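Local atomic coordinates of hydroxynitrile lyase (Passiflora edulis, PDB entry 5Y02), a protein that probably acts as a lyase that cleaves cyanohydrins such as mandelonitrile, and works as a homodimer with a dimeric alpha/beta-barrel fold. Residues A[4-15]-A[60-71]. Residues are numbered along the deposited sequence; the frame is centred on the assembly and turned at random.
Sequences PEIVRHIVFNRY and GFTHAYESTFHS. With MXN ((2R)-hydroxy(phenyl)ethanenitrile), chain M.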
loop_
_atom_site.group_PDB
_atom_site.type_symbol
_atom_site.label_atom_id
_atom_site.label_comp_id
_atom_site.label_asym_id
_atom_site.label_seq_id
_atom_site.Cartn_x
_atom_site.Cartn_y
_atom_site.Cartn_z
ATOM N N PRO A 4 -1.982 1.997 21.352
ATOM C CA PRO A 4 -0.593 2.328 20.977
ATOM C C PRO A 4 -0.113 1.754 19.623
ATOM O O PRO A 4 0.493 2.489 18.833
ATOM C CB PRO A 4 0.243 1.766 22.150
ATOM C CG PRO A 4 -0.685 0.907 22.954
ATOM C CD PRO A 4 -2.074 1.418 22.703
ATOM N N GLU A 5 -0.369 0.466 19.367
ATOM C CA GLU A 5 0.050 -0.181 18.108
ATOM C C GLU A 5 -1.001 0.066 17.005
ATOM O O GLU A 5 -1.890 -0.756 16.766
ATOM C CB GLU A 5 0.316 -1.687 18.301
ATOM C CG GLU A 5 1.227 -2.065 19.470
ATOM C CD GLU A 5 2.628 -1.486 19.400
ATOM O OE1 GLU A 5 3.286 -1.420 20.461
ATOM O OE2 GLU A 5 3.087 -1.104 18.305
ATOM N N ILE A 6 -0.875 1.226 16.362
ATOM C CA ILE A 6 -1.697 1.630 15.208
ATOM C C ILE A 6 -1.399 0.775 13.954
ATOM O O ILE A 6 -0.236 0.546 13.614
ATOM C CB ILE A 6 -1.475 3.129 14.918
ATOM C CG1 ILE A 6 -2.135 3.957 16.029
ATOM C CG2 ILE A 6 -2.023 3.534 13.561
ATOM C CD1 ILE A 6 -1.560 5.350 16.186
ATOM N N VAL A 7 -2.462 0.360 13.270
ATOM C CA VAL A 7 -2.400 -0.614 12.172
ATOM C C VAL A 7 -2.770 0.049 10.857
ATOM O O VAL A 7 -3.840 0.663 10.765
ATOM C CB VAL A 7 -3.427 -1.754 12.384
ATOM C CG1 VAL A 7 -3.482 -2.680 11.173
ATOM C CG2 VAL A 7 -3.128 -2.551 13.647
ATOM N N ARG A 8 -1.913 -0.103 9.844
ATOM C CA ARG A 8 -2.206 0.327 8.491
ATOM C C ARG A 8 -2.789 -0.842 7.716
ATOM O O ARG A 8 -2.293 -1.962 7.794
ATOM C CB ARG A 8 -0.953 0.829 7.781
ATOM C CG ARG A 8 -0.291 2.043 8.412
ATOM C CD ARG A 8 -1.067 3.324 8.107
ATOM N NE ARG A 8 -0.888 3.785 6.730
ATOM C CZ ARG A 8 -1.766 4.524 6.047
ATOM N NH1 ARG A 8 -2.945 4.887 6.568
ATOM N NH2 ARG A 8 -1.474 4.904 4.803
ATOM N N HIS A 9 -3.820 -0.554 6.942
ATOM C CA HIS A 9 -4.534 -1.545 6.157
ATOM C C HIS A 9 -4.482 -1.035 4.718
ATOM O O HIS A 9 -5.119 -0.028 4.380
ATOM C CB HIS A 9 -5.968 -1.650 6.685
ATOM C CG HIS A 9 -6.881 -2.523 5.878
ATOM N ND1 HIS A 9 -6.790 -3.898 5.878
ATOM C CD2 HIS A 9 -7.975 -2.219 5.134
ATOM C CE1 HIS A 9 -7.755 -4.402 5.126
ATOM N NE2 HIS A 9 -8.490 -3.407 4.664
ATOM N N ILE A 10 -3.703 -1.726 3.890
ATOM C CA ILE A 10 -3.483 -1.314 2.514
ATOM C C ILE A 10 -3.930 -2.407 1.571
ATOM O O ILE A 10 -3.475 -3.522 1.677
ATOM C CB ILE A 10 -2.007 -0.997 2.175
ATOM C CG1 ILE A 10 -1.361 -0.109 3.238
ATOM C CG2 ILE A 10 -1.930 -0.350 0.799
ATOM C CD1 ILE A 10 -1.944 1.260 3.403
ATOM N N VAL A 11 -4.764 -2.017 0.616
ATOM C CA VAL A 11 -5.389 -2.889 -0.361
ATOM C C VAL A 11 -4.961 -2.411 -1.740
ATOM O O VAL A 11 -5.064 -1.220 -2.059
ATOM C CB VAL A 11 -6.919 -2.816 -0.255
ATOM C CG1 VAL A 11 -7.595 -3.692 -1.315
ATOM C CG2 VAL A 11 -7.354 -3.204 1.151
ATOM N N PHE A 12 -4.466 -3.335 -2.555
ATOM C CA PHE A 12 -4.314 -3.092 -4.001
ATOM C C PHE A 12 -5.296 -4.036 -4.713
ATOM O O PHE A 12 -5.372 -5.202 -4.359
ATOM C CB PHE A 12 -2.926 -3.466 -4.535
ATOM C CG PHE A 12 -1.769 -2.666 -4.003
ATOM C CD1 PHE A 12 -1.919 -1.438 -3.376
ATOM C CD2 PHE A 12 -0.489 -3.145 -4.213
ATOM C CE1 PHE A 12 -0.818 -0.727 -2.946
ATOM C CE2 PHE A 12 0.621 -2.425 -3.791
ATOM C CZ PHE A 12 0.450 -1.220 -3.155
ATOM N N ASN A 13 -6.022 -3.554 -5.715
ATOM C CA ASN A 13 -6.858 -4.432 -6.524
ATOM C C ASN A 13 -6.871 -4.065 -8.000
ATOM O O ASN A 13 -6.306 -3.054 -8.432
ATOM C CB ASN A 13 -8.293 -4.555 -5.946
ATOM C CG ASN A 13 -9.242 -3.492 -6.456
ATOM O OD1 ASN A 13 -8.870 -2.342 -6.609
ATOM N ND2 ASN A 13 -10.504 -3.883 -6.718
ATOM N N ARG A 14 -7.512 -4.951 -8.750
ATOM C CA ARG A 14 -7.839 -4.789 -10.130
ATOM C C ARG A 14 -9.267 -5.305 -10.239
ATOM O O ARG A 14 -9.577 -6.360 -9.679
ATOM C CB ARG A 14 -6.914 -5.652 -10.999
ATOM C CG ARG A 14 -7.088 -5.431 -12.495
ATOM C CD ARG A 14 -6.420 -6.556 -13.288
ATOM N NE ARG A 14 -6.676 -6.340 -14.706
ATOM C CZ ARG A 14 -6.007 -5.490 -15.488
ATOM N NH1 ARG A 14 -4.983 -4.763 -15.022
ATOM N NH2 ARG A 14 -6.371 -5.356 -16.769
ATOM N N TYR A 15 -10.116 -4.544 -10.915
ATOM C CA TYR A 15 -11.527 -4.885 -11.071
ATOM C C TYR A 15 -11.764 -5.829 -12.234
ATOM O O TYR A 15 -11.039 -5.807 -13.230
ATOM C CB TYR A 15 -12.382 -3.634 -11.243
ATOM C CG TYR A 15 -12.532 -2.890 -9.942
ATOM C CD1 TYR A 15 -13.470 -3.308 -8.996
ATOM C CD2 TYR A 15 -11.710 -1.805 -9.629
ATOM C CE1 TYR A 15 -13.608 -2.656 -7.783
ATOM C CE2 TYR A 15 -11.851 -1.130 -8.421
ATOM C CZ TYR A 15 -12.791 -1.563 -7.502
ATOM O OH TYR A 15 -12.924 -0.940 -6.287
ATOM N N GLY A 60 -0.272 -5.087 -12.933
ATOM C CA GLY A 60 -1.681 -5.209 -13.276
ATOM C C GLY A 60 -2.661 -4.688 -12.237
ATOM O O GLY A 60 -3.854 -4.615 -12.522
ATOM N N PHE A 61 -2.182 -4.297 -11.050
ATOM C CA PHE A 61 -3.046 -3.636 -10.067
ATOM C C PHE A 61 -3.296 -2.191 -10.487
ATOM O O PHE A 61 -2.384 -1.487 -10.930
ATOM C CB PHE A 61 -2.446 -3.724 -8.663
ATOM C CG PHE A 61 -2.394 -5.121 -8.127
ATOM C CD1 PHE A 61 -3.538 -5.695 -7.546
ATOM C CD2 PHE A 61 -1.236 -5.883 -8.219
ATOM C CE1 PHE A 61 -3.513 -6.984 -7.060
ATOM C CE2 PHE A 61 -1.202 -7.186 -7.733
ATOM C CZ PHE A 61 -2.342 -7.739 -7.159
ATOM N N THR A 62 -4.541 -1.757 -10.370
ATOM C CA THR A 62 -4.944 -0.441 -10.849
ATOM C C THR A 62 -5.316 0.550 -9.758
ATOM O O THR A 62 -5.246 1.744 -10.006
ATOM C CB THR A 62 -6.126 -0.543 -11.809
ATOM O OG1 THR A 62 -7.223 -1.166 -11.143
ATOM C CG2 THR A 62 -5.722 -1.413 -13.036
ATOM N N HIS A 63 -5.740 0.051 -8.606
ATOM C CA HIS A 63 -6.252 0.867 -7.512
ATOM C C HIS A 63 -5.576 0.501 -6.195
ATOM O O HIS A 63 -5.258 -0.683 -5.933
ATOM C CB HIS A 63 -7.720 0.603 -7.318
ATOM C CG HIS A 63 -8.601 1.161 -8.380
ATOM N ND1 HIS A 63 -8.646 0.651 -9.661
ATOM C CD2 HIS A 63 -9.534 2.143 -8.326
ATOM C CE1 HIS A 63 -9.557 1.313 -10.353
ATOM N NE2 HIS A 63 -10.110 2.221 -9.568
ATOM N N ALA A 64 -5.357 1.527 -5.369
ATOM C CA ALA A 64 -4.886 1.355 -4.005
ATOM C C ALA A 64 -5.854 2.045 -3.051
ATOM O O ALA A 64 -6.434 3.091 -3.387
ATOM C CB ALA A 64 -3.494 1.941 -3.828
ATOM N N TYR A 65 -5.992 1.453 -1.878
ATOM C CA TYR A 65 -6.842 1.993 -0.806
ATOM C C TYR A 65 -6.070 1.853 0.503
ATOM O O TYR A 65 -5.547 0.772 0.813
ATOM C CB TYR A 65 -8.168 1.235 -0.711
ATOM C CG TYR A 65 -8.780 0.888 -2.035
ATOM C CD1 TYR A 65 -8.326 -0.227 -2.745
ATOM C CD2 TYR A 65 -9.799 1.648 -2.596
ATOM C CE1 TYR A 65 -8.866 -0.577 -3.960
ATOM C CE2 TYR A 65 -10.352 1.299 -3.827
ATOM C CZ TYR A 65 -9.879 0.177 -4.502
ATOM O OH TYR A 65 -10.381 -0.213 -5.720
ATOM N N GLU A 66 -6.040 2.924 1.289
ATOM C CA GLU A 66 -5.326 2.920 2.548
ATOM C C GLU A 66 -6.269 3.367 3.657
ATOM O O GLU A 66 -7.112 4.259 3.450
ATOM C CB GLU A 66 -4.102 3.851 2.478
ATOM C CG GLU A 66 -4.375 5.218 1.865
ATOM C CD GLU A 66 -3.174 6.142 1.913
ATOM O OE1 GLU A 66 -2.984 6.795 2.958
ATOM O OE2 GLU A 66 -2.394 6.177 0.927
ATOM N N SER A 67 -6.110 2.759 4.817
ATOM C CA SER A 67 -6.841 3.195 6.020
ATOM C C SER A 67 -6.068 2.818 7.272
ATOM O O SER A 67 -5.078 2.060 7.233
ATOM C CB SER A 67 -8.254 2.642 6.034
ATOM O OG SER A 67 -8.290 1.244 5.875
ATOM N N THR A 68 -6.493 3.392 8.387
ATOM C CA THR A 68 -5.775 3.248 9.628
ATOM C C THR A 68 -6.761 2.801 10.698
ATOM O O THR A 68 -7.867 3.308 10.747
ATOM C CB THR A 68 -5.123 4.583 10.038
ATOM O OG1 THR A 68 -4.172 4.989 9.057
ATOM C CG2 THR A 68 -4.414 4.450 11.379
ATOM N N PHE A 69 -6.339 1.852 11.535
ATOM C CA PHE A 69 -7.095 1.383 12.681
ATOM C C PHE A 69 -6.290 1.581 13.959
ATOM O O PHE A 69 -5.073 1.446 13.958
ATOM C CB PHE A 69 -7.467 -0.081 12.497
ATOM C CG PHE A 69 -8.359 -0.298 11.336
ATOM C CD1 PHE A 69 -7.832 -0.398 10.043
ATOM C CD2 PHE A 69 -9.746 -0.358 11.507
ATOM C CE1 PHE A 69 -8.676 -0.558 8.949
ATOM C CE2 PHE A 69 -10.577 -0.518 10.417
ATOM C CZ PHE A 69 -10.044 -0.632 9.136
ATOM N N HIS A 70 -6.995 1.888 15.050
ATOM C CA HIS A 70 -6.368 2.142 16.365
ATOM C C HIS A 70 -5.626 0.904 16.910
ATOM O O HIS A 70 -4.603 1.025 17.584
ATOM C CB HIS A 70 -7.457 2.632 17.350
ATOM C CG HIS A 70 -6.984 2.824 18.758
ATOM N ND1 HIS A 70 -6.076 3.802 19.113
ATOM C CD2 HIS A 70 -7.316 2.185 19.909
ATOM C CE1 HIS A 70 -5.851 3.743 20.416
ATOM N NE2 HIS A 70 -6.591 2.771 20.922
ATOM N N SER A 71 -6.125 -0.282 16.584
ATOM C CA SER A 71 -5.545 -1.528 17.056
ATOM C C SER A 71 -6.025 -2.674 16.188
ATOM O O SER A 71 -6.996 -2.519 15.433
ATOM C CB SER A 71 -5.987 -1.783 18.496
ATOM O OG SER A 71 -7.386 -1.936 18.532
HETATM C C1 MXN M . -12.467 -4.444 3.004
HETATM C C2 MXN M . -13.135 -5.487 2.369
HETATM C C3 MXN M . -14.369 -5.935 2.843
HETATM C C4 MXN M . -14.938 -5.319 3.953
HETATM C C5 MXN M . -14.274 -4.288 4.601
HETATM C C6 MXN M . -13.042 -3.843 4.134
HETATM C C7 MXN M . -11.137 -4.038 2.480
HETATM C C8 MXN M . -10.272 -5.233 2.617
HETATM N N9 MXN M . -9.599 -6.180 2.733
HETATM O O10 MXN M . -10.592 -2.949 3.249
HETATM O O HOH W 1 -4.356 7.209 5.114
HETATM O O HOH W 2 -8.024 0.472 3.068
HETATM O O HOH W 3 -9.092 -2.469 -12.624
#
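Strands 7-15 and 63-69 pair antiparallel as the two central strands of the sheet in this dimeric alpha/beta-barrel domain, with Val7-Phe69 and Val11-Tyr65 among the hydrogen-bonded pairs. The pairing ends in a classic beta bulge, where Thr62 N and His63 N reach Asn13 O from opposite faces of its carbonyl plane. The face bearing His9, Val11 and Tyr65 turns to the helices and the ligand. With CG anti to the backbone N (chi1 173°), His9 has its NE2 hydrogen-bonded to the hydroxyl O10 of mandelonitrile (2.6 Å), while the edge of Phe69 meets its ring face in an offset edge-to-face pair. Further along, Tyr15 OH donates to Tyr65 OH (2.7 Å), which donates to Asn13 OD1 (2.8 Å) from above the amide's carbonyl plane. Tyr15 also sets its ring edge over the face of His63, planes at 87°. On the other face, the Arg8 chain, bent at chi2 and chi3, brings its guanidinium edge to two partners: NH1 hydrogen-bonds Thr68 OG1 (2.8 Å) and NH2 forms a salt bridge to Glu66 OE1 (3.0 Å), met from above the carboxylate plane. Glu66 OE2 forms a salt bridge with Arg8 of the second subunit and a hydrogen bond with Tyr103 of that subunit, and Phe12 stacks on its counterpart there. One face thus places His9 at the ligand hydroxyl, Asn102 holding ND1; on the other, Glu66 carboxylates shared between subunits probably balance the buried guanidinium charges.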